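Local coordinates for protein endosialidase (Enterobacteria phage phi92, PDB 4HIZ) that cleaves alpha-2,8 and alpha-2,9 linkages within sialic acid polymers as an endosialidase, and probably degrades polysialic acid capsules on the phage's host bacteria, at residues T264-D268 with S269-I273; H527-V530 with S531-F534. All blocks are in the same frame, centred on the assembly; numbering follows the deposited sequence.

Contact 1. Residues T264-D268 with S269-I273; sequences TRFWD and SPWEI
A one-turn 3-10 segment, Phe266 to Asp268, turns the chain of the beta-propeller region from strand 261-264 toward strand 272-275, and Ser269 closes it through two bonds. Ser269 OG donates to Arg265 O at 2.9 Å, while Ser269 N donates to Phe266 O at 3.3 Å. The hydroxyl lies well above the carbonyl plane of Arg265, and the backbone N of Asp268 reaches the same oxygen from the opposite face, so two donors grip it. The torsion that sets Ser269 OG beside its own backbone N (chi1 -64°) aims the hydroxyl back at Arg265 O. Arg265 NH1 also forms a salt bridge, 2.9 Å long, with Asp268 OD2, approaching that oxygen from above the carboxylate plane. Farther along, the Phe266 ring presents its edge to the face of Trp271 in an offset edge-to-face pair, planes at 78° and ring centroids 6.0 Å apart; the closest atoms, Phe266 CZ and Trp271 CH2, are 4.3 Å apart. Arg180 makes cation-pi contacts with both rings, and its NE donates to Ser269 O. Phe266 and Trp271 both pack on Leu158 of strand 157-166, Ser269 OG is also bonded to Ala215 N of strand 215-219, and Trp267 stacks on His510 of the second subunit. Ile273, on strand 272-275, touches bound glucose beside Glu176 and Trp178 of strand 172-181.

Contact 2. Residues H527-V530 with S531-F534; sequences HDFV and SRDF
The guanidinium of Arg532 lies flat on the ring of Phe529, three residues earlier, with the two planes only 10° apart. This is a cation-pi stack: Arg532 CZ sits over the face, 3.7 Å from the centroid of the Phe529 ring. The overlap is displaced toward the root of the ring. NE of Arg532 rests 3.4 Å from Phe529 CD1, and NH2 leans over CB and CG, whereas NH1 stands over the ring centre. Two torsions bring the groups together. Phe529 holds CG between its backbone N and carbonyl carbon, and the Arg532 chain is bent at chi2 (80°), which folds its far end back along the preceding residues. The opposite face of the Phe529 ring has the backbone carbon of His527 near its rim.

Polar contacts shape the backbone on either side in sequence. Ser531 OG accepts from Asp533 N at 2.9 Å with a nearly straight N-H...O angle of 163°, an ST turn; just before Phe529, Asp528 is the centre of an inverse gamma turn, closed by a weak bond from Phe529 N to His527 O. Both turns belong to the irregular connection between strands 516-523 and 535-536, a loop laid against the second subunit of the trimer.

Apolar contact with Arg532 is made through its aliphatic part: Arg532 CD lies 3.5 Å from Phe529 CD1. The same methylene also lies against the carbonyl oxygen of Val530.

Charged contacts carry the stack across the interface. Arg532 NE forms a salt bridge with Asp460 of the second subunit, and Tyr433 of that subunit makes a further cation-pi contact with Arg532, while Asp533 pairs with Arg521 of its own chain.

How the contacts relate
From the N terminus, contact 1 comes first: after strand 261-264, residues 264-268 and 269-273 close a short loop and lead into strand 272-275. This joins the sheet that holds strands 215-219 and 261-264 to the four-stranded sheet 144-154, 157-166, 172-181 and 272-275. More than 250 residues later, contact 2 closes a second local turn, in the loop between strands 516-523 and 535-536. The two lie in series, neither nested nor crossed. Their centres are about 36 Å apart and their nearest atoms about 20 Å, without touching, yet each faces the second subunit of the trimer.

Contact 1. Residues T264-D268 with S269-I273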
ATOM      1  N   THR A 264     -10.154  26.653  12.270  1.00 11.02           N
ATOM      2  CA  THR A 264      -9.546  27.284  11.125  1.00 11.58           C
ATOM      3  C   THR A 264      -9.654  26.332   9.926  1.00 12.00           C
ATOM      4  O   THR A 264      -9.932  25.122  10.087  1.00 12.88           O
ATOM      5  CB  THR A 264      -8.070  27.571  11.362  1.00 13.36           C
ATOM      6  OG1 THR A 264      -7.410  26.342  11.655  1.00 13.47           O
ATOM      7  CG2 THR A 264      -7.905  28.543  12.551  1.00 15.13           C
ATOM      8  N   ARG A 265      -9.414  26.879   8.743  1.00 11.85           N
ATOM      9  CA  ARG A 265      -9.291  26.101   7.510  1.00 12.08           C
ATOM     10  C   ARG A 265      -7.924  26.395   6.917  1.00 12.56           C
ATOM     11  O   ARG A 265      -7.773  27.251   6.036  1.00 13.63           O
ATOM     12  CB  ARG A 265     -10.411  26.464   6.526  1.00 13.22           C
ATOM     13  CG  ARG A 265     -11.823  26.129   7.078  1.00 13.97           C
ATOM     14  CD  ARG A 265     -12.877  26.282   5.996  1.00 14.69           C
ATOM     15  NE  ARG A 265     -13.272  27.685   5.804  1.00 14.55           N
ATOM     16  CZ  ARG A 265     -13.380  28.297   4.631  1.00 15.18           C
ATOM     17  NH1 ARG A 265     -13.063  27.666   3.501  1.00 15.27           N
ATOM     18  NH2 ARG A 265     -13.802  29.560   4.596  1.00 16.55           N
ATOM     19  N   PHE A 266      -6.911  25.706   7.450  1.00 13.44           N
ATOM     20  CA  PHE A 266      -5.525  25.907   7.061  1.00 13.02           C
ATOM     21  C   PHE A 266      -5.346  25.816   5.537  1.00 13.04           C
ATOM     22  O   PHE A 266      -4.682  26.646   4.911  1.00 12.06           O
ATOM     23  CB  PHE A 266      -4.672  24.819   7.758  1.00 12.33           C
ATOM     24  CG  PHE A 266      -3.217  24.743   7.278  1.00 13.32           C
ATOM     25  CD1 PHE A 266      -2.255  25.544   7.843  1.00 13.73           C
ATOM     26  CD2 PHE A 266      -2.828  23.812   6.305  1.00 15.28           C
ATOM     27  CE1 PHE A 266      -0.899  25.458   7.444  1.00 13.35           C
ATOM     28  CE2 PHE A 266      -1.489  23.720   5.889  1.00 15.25           C
ATOM     29  CZ  PHE A 266      -0.519  24.515   6.466  1.00 14.59           C
ATOM     30  N   TRP A 267      -5.920  24.782   4.945  1.00 13.23           N
ATOM     31  CA  TRP A 267      -5.723  24.505   3.535  1.00 13.93           C
ATOM     32  C   TRP A 267      -6.480  25.418   2.603  1.00 13.97           C
ATOM     33  O   TRP A 267      -6.187  25.430   1.403  1.00 15.92           O
ATOM     34  CB  TRP A 267      -6.073  23.019   3.223  1.00 13.97           C
ATOM     35  CG  TRP A 267      -5.144  22.030   3.929  1.00 15.50           C
ATOM     36  CD1 TRP A 267      -3.939  21.567   3.465  1.00 15.92           C
ATOM     37  CD2 TRP A 267      -5.323  21.443   5.233  1.00 16.48           C
ATOM     38  NE1 TRP A 267      -3.372  20.712   4.392  1.00 16.59           N
ATOM     39  CE2 TRP A 267      -4.206  20.609   5.476  1.00 17.13           C
ATOM     40  CE3 TRP A 267      -6.317  21.541   6.211  1.00 17.97           C
ATOM     41  CZ2 TRP A 267      -4.060  19.864   6.645  1.00 18.35           C
ATOM     42  CZ3 TRP A 267      -6.186  20.777   7.387  1.00 19.85           C
ATOM     43  CH2 TRP A 267      -5.059  19.952   7.592  1.00 19.36           C
ATOM     44  N   ASP A 268      -7.451  26.168   3.143  1.00 14.12           N
ATOM     45  CA  ASP A 268      -8.177  27.175   2.367  1.00 14.25           C
ATOM     46  C   ASP A 268      -7.678  28.596   2.612  1.00 14.29           C
ATOM     47  O   ASP A 268      -8.189  29.548   2.021  1.00 15.80           O
ATOM     48  CB  ASP A 268      -9.686  27.112   2.693  1.00 15.45           C
ATOM     49  CG  ASP A 268     -10.320  25.804   2.259  1.00 17.63           C
ATOM     50  OD1 ASP A 268      -9.820  25.154   1.311  1.00 18.65           O
ATOM     51  OD2 ASP A 268     -11.335  25.434   2.867  1.00 17.63           O
ATOM     52  N   SER A 269      -6.709  28.762   3.497  1.00 12.25           N
ATOM     53  CA  SER A 269      -6.238  30.127   3.804  1.00 13.12           C
ATOM     54  C   SER A 269      -5.065  30.490   2.901  1.00 14.58           C
ATOM     55  O   SER A 269      -4.138  29.739   2.789  1.00 15.64           O
ATOM     56  CB  SER A 269      -5.785  30.209   5.273  1.00 13.87           C
ATOM     57  OG  SER A 269      -6.867  29.979   6.172  1.00 14.45           O
ATOM     58  N   PRO A 270      -5.103  31.652   2.250  1.00 17.86           N
ATOM     59  CA  PRO A 270      -3.920  32.023   1.456  1.00 18.09           C
ATOM     60  C   PRO A 270      -2.674  32.120   2.316  1.00 15.72           C
ATOM     61  O   PRO A 270      -2.756  32.537   3.477  1.00 18.05           O
ATOM     62  CB  PRO A 270      -4.278  33.404   0.889  1.00 23.14           C
ATOM     63  CG  PRO A 270      -5.492  33.846   1.608  1.00 26.78           C
ATOM     64  CD  PRO A 270      -6.211  32.613   2.108  1.00 23.79           C
ATOM     65  N   TRP A 271      -1.525  31.758   1.755  1.00 13.53           N
ATOM     66  CA  TRP A 271      -0.277  31.988   2.464  1.00 13.01           C
ATOM     67  C   TRP A 271      -0.010  33.500   2.487  1.00 13.69           C
ATOM     68  O   TRP A 271      -0.172  34.166   1.484  1.00 15.22           O
ATOM     69  CB  TRP A 271       0.863  31.310   1.729  1.00 13.82           C
ATOM     70  CG  TRP A 271       0.890  29.801   1.779  1.00 13.76           C
ATOM     71  CD1 TRP A 271       0.495  28.943   0.792  1.00 14.78           C
ATOM     72  CD2 TRP A 271       1.430  28.989   2.830  1.00 13.26           C
ATOM     73  NE1 TRP A 271       0.734  27.623   1.179  1.00 13.65           N
ATOM     74  CE2 TRP A 271       1.340  27.637   2.410  1.00 13.11           C
ATOM     75  CE3 TRP A 271       2.019  29.277   4.073  1.00 13.98           C
ATOM     76  CZ2 TRP A 271       1.773  26.578   3.207  1.00 13.72           C
ATOM     77  CZ3 TRP A 271       2.469  28.231   4.855  1.00 14.10           C
ATOM     78  CH2 TRP A 271       2.349  26.888   4.414  1.00 13.84           C
ATOM     79  N   GLU A 272       0.387  34.003   3.635  1.00 12.65           N
ATOM     80  CA  GLU A 272       1.013  35.341   3.660  1.00 13.74           C
ATOM     81  C   GLU A 272       2.448  35.126   3.250  1.00 14.32           C
ATOM     82  O   GLU A 272       3.120  34.294   3.836  1.00 15.76           O
ATOM     83  CB  GLU A 272       0.971  35.886   5.072  1.00 16.73           C
ATOM     84  CG  GLU A 272       1.730  37.221   5.161  1.00 19.74           C
ATOM     85  CD  GLU A 272       2.043  37.593   6.601  1.00 25.01           C
ATOM     86  OE1 GLU A 272       2.714  36.793   7.327  1.00 25.72           O
ATOM     87  OE2 GLU A 272       1.570  38.663   7.011  1.00 28.26           O
ATOM     88  N   ILE A 273       2.915  35.847   2.233  1.00 13.43           N
ATOM     89  CA  ILE A 273       4.256  35.622   1.667  1.00 13.86           C
ATOM     90  C   ILE A 273       4.972  36.973   1.628  1.00 14.93           C
ATOM     91  O   ILE A 273       4.512  37.920   0.976  1.00 16.49           O
ATOM     92  CB  ILE A 273       4.147  35.037   0.252  1.00 14.99           C
ATOM     93  CG1 ILE A 273       3.540  33.620   0.346  1.00 15.49           C
ATOM     94  CG2 ILE A 273       5.499  35.010  -0.460  1.00 15.06           C
ATOM     95  CD1 ILE A 273       3.337  32.994  -1.019  1.00 17.26           C
TER

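Contact 2. Residues H527-V530 with S531-F534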
ATOM      1  N   HIS A 527       6.713   7.488  32.978  1.00 15.76           N
ATOM      2  CA  HIS A 527       5.482   7.170  32.275  1.00 15.38           C
ATOM      3  C   HIS A 527       4.513   6.470  33.228  1.00 16.44           C
ATOM      4  O   HIS A 527       4.520   5.237  33.354  1.00 16.84           O
ATOM      5  CB  HIS A 527       5.803   6.323  31.029  1.00 15.59           C
ATOM      6  CG  HIS A 527       6.505   7.099  29.965  1.00 16.16           C
ATOM      7  ND1 HIS A 527       6.945   6.530  28.792  1.00 17.25           N
ATOM      8  CD2 HIS A 527       6.848   8.412  29.904  1.00 15.31           C
ATOM      9  CE1 HIS A 527       7.534   7.459  28.047  1.00 16.43           C
ATOM     10  NE2 HIS A 527       7.477   8.612  28.695  1.00 15.60           N
ATOM     11  N   ASP A 528       3.694   7.282  33.890  1.00 16.05           N
ATOM     12  CA  ASP A 528       2.783   6.811  34.931  1.00 15.79           C
ATOM     13  C   ASP A 528       1.422   6.454  34.326  1.00 15.94           C
ATOM     14  O   ASP A 528       0.370   6.983  34.729  1.00 18.21           O
ATOM     15  CB  ASP A 528       2.646   7.834  36.066  1.00 17.98           C
ATOM     16  CG  ASP A 528       2.176   9.203  35.585  1.00 22.24           C
ATOM     17  OD1 ASP A 528       2.329   9.540  34.376  1.00 23.84           O
ATOM     18  OD2 ASP A 528       1.670   9.963  36.445  1.00 24.39           O
ATOM     19  N   PHE A 529       1.458   5.555  33.348  1.00 13.39           N
ATOM     20  CA  PHE A 529       0.254   5.131  32.623  1.00 12.90           C
ATOM     21  C   PHE A 529       0.562   3.777  32.032  1.00 12.89           C
ATOM     22  O   PHE A 529       1.730   3.397  31.889  1.00 13.13           O
ATOM     23  CB  PHE A 529      -0.141   6.139  31.505  1.00 13.25           C
ATOM     24  CG  PHE A 529       1.030   6.589  30.628  1.00 13.65           C
ATOM     25  CD1 PHE A 529       1.491   5.773  29.582  1.00 13.84           C
ATOM     26  CD2 PHE A 529       1.649   7.817  30.845  1.00 15.41           C
ATOM     27  CE1 PHE A 529       2.558   6.188  28.781  1.00 14.75           C
ATOM     28  CE2 PHE A 529       2.733   8.224  30.035  1.00 16.23           C
ATOM     29  CZ  PHE A 529       3.174   7.423  29.014  1.00 16.10           C
ATOM     30  N   VAL A 530      -0.493   3.064  31.696  1.00 12.74           N
ATOM     31  CA  VAL A 530      -0.374   1.762  31.047  1.00 13.03           C
ATOM     32  C   VAL A 530      -0.039   1.978  29.578  1.00 14.08           C
ATOM     33  O   VAL A 530      -0.391   3.028  28.996  1.00 16.03           O
ATOM     34  CB  VAL A 530      -1.723   1.019  31.236  1.00 14.69           C
ATOM     35  CG1 VAL A 530      -1.796  -0.219  30.398  1.00 17.47           C
ATOM     36  CG2 VAL A 530      -1.861   0.692  32.731  1.00 13.34           C
ATOM     37  N   SER A 531       0.695   1.039  28.990  1.00 14.19           N
ATOM     38  CA  SER A 531       1.224   1.235  27.639  1.00 15.19           C
ATOM     39  C   SER A 531       0.163   1.631  26.611  1.00 14.47           C
ATOM     40  O   SER A 531      -0.942   1.052  26.545  1.00 14.71           O
ATOM     41  CB  SER A 531       1.905  -0.047  27.158  1.00 16.39           C
ATOM     42  OG  SER A 531       2.365   0.100  25.832  1.00 17.98           O
ATOM     43  N   ARG A 532       0.526   2.610  25.795  1.00 12.55           N
ATOM     44  CA  ARG A 532      -0.284   3.002  24.663  1.00 13.04           C
ATOM     45  C   ARG A 532       0.203   2.318  23.380  1.00 12.19           C
ATOM     46  O   ARG A 532      -0.317   2.601  22.285  1.00 12.15           O
ATOM     47  CB  ARG A 532      -0.201   4.523  24.461  1.00 12.63           C
ATOM     48  CG  ARG A 532      -1.131   5.381  25.378  1.00 13.72           C
ATOM     49  CD  ARG A 532      -0.508   5.540  26.735  1.00 13.35           C
ATOM     50  NE  ARG A 532      -1.344   6.240  27.737  1.00 12.87           N
ATOM     51  CZ  ARG A 532      -1.176   7.511  28.088  1.00 13.47           C
ATOM     52  NH1 ARG A 532      -0.258   8.264  27.473  1.00 13.90           N
ATOM     53  NH2 ARG A 532      -1.929   8.030  29.047  1.00 14.22           N
ATOM     54  N   ASP A 533       1.213   1.457  23.487  1.00 12.20           N
ATOM     55  CA  ASP A 533       1.864   0.979  22.271  1.00 12.68           C
ATOM     56  C   ASP A 533       1.045  -0.125  21.601  1.00 12.29           C
ATOM     57  O   ASP A 533       0.332  -0.883  22.286  1.00 12.96           O
ATOM     58  CB  ASP A 533       3.294   0.484  22.562  1.00 15.45           C
ATOM     59  CG  ASP A 533       4.280   1.638  22.822  1.00 22.33           C
ATOM     60  OD1 ASP A 533       3.977   2.822  22.555  1.00 19.62           O
ATOM     61  OD2 ASP A 533       5.420   1.347  23.248  1.00 31.04           O
ATOM     62  N   PHE A 534       1.143  -0.218  20.273  1.00 11.50           N
ATOM     63  CA  PHE A 534       0.546  -1.347  19.544  1.00 10.93           C
ATOM     64  C   PHE A 534       1.456  -1.812  18.444  1.00 11.72           C
ATOM     65  O   PHE A 534       2.331  -1.063  17.991  1.00 12.40           O
ATOM     66  CB  PHE A 534      -0.861  -0.972  18.966  1.00 11.38           C
ATOM     67  CG  PHE A 534      -0.838   0.259  18.079  1.00 12.26           C
ATOM     68  CD1 PHE A 534      -0.431   0.162  16.739  1.00 13.28           C
ATOM     69  CD2 PHE A 534      -1.189   1.525  18.594  1.00 14.03           C
ATOM     70  CE1 PHE A 534      -0.361   1.313  15.908  1.00 14.35           C
ATOM     71  CE2 PHE A 534      -1.134   2.649  17.765  1.00 15.32           C
ATOM     72  CZ  PHE A 534      -0.730   2.539  16.436  1.00 15.66           C
TER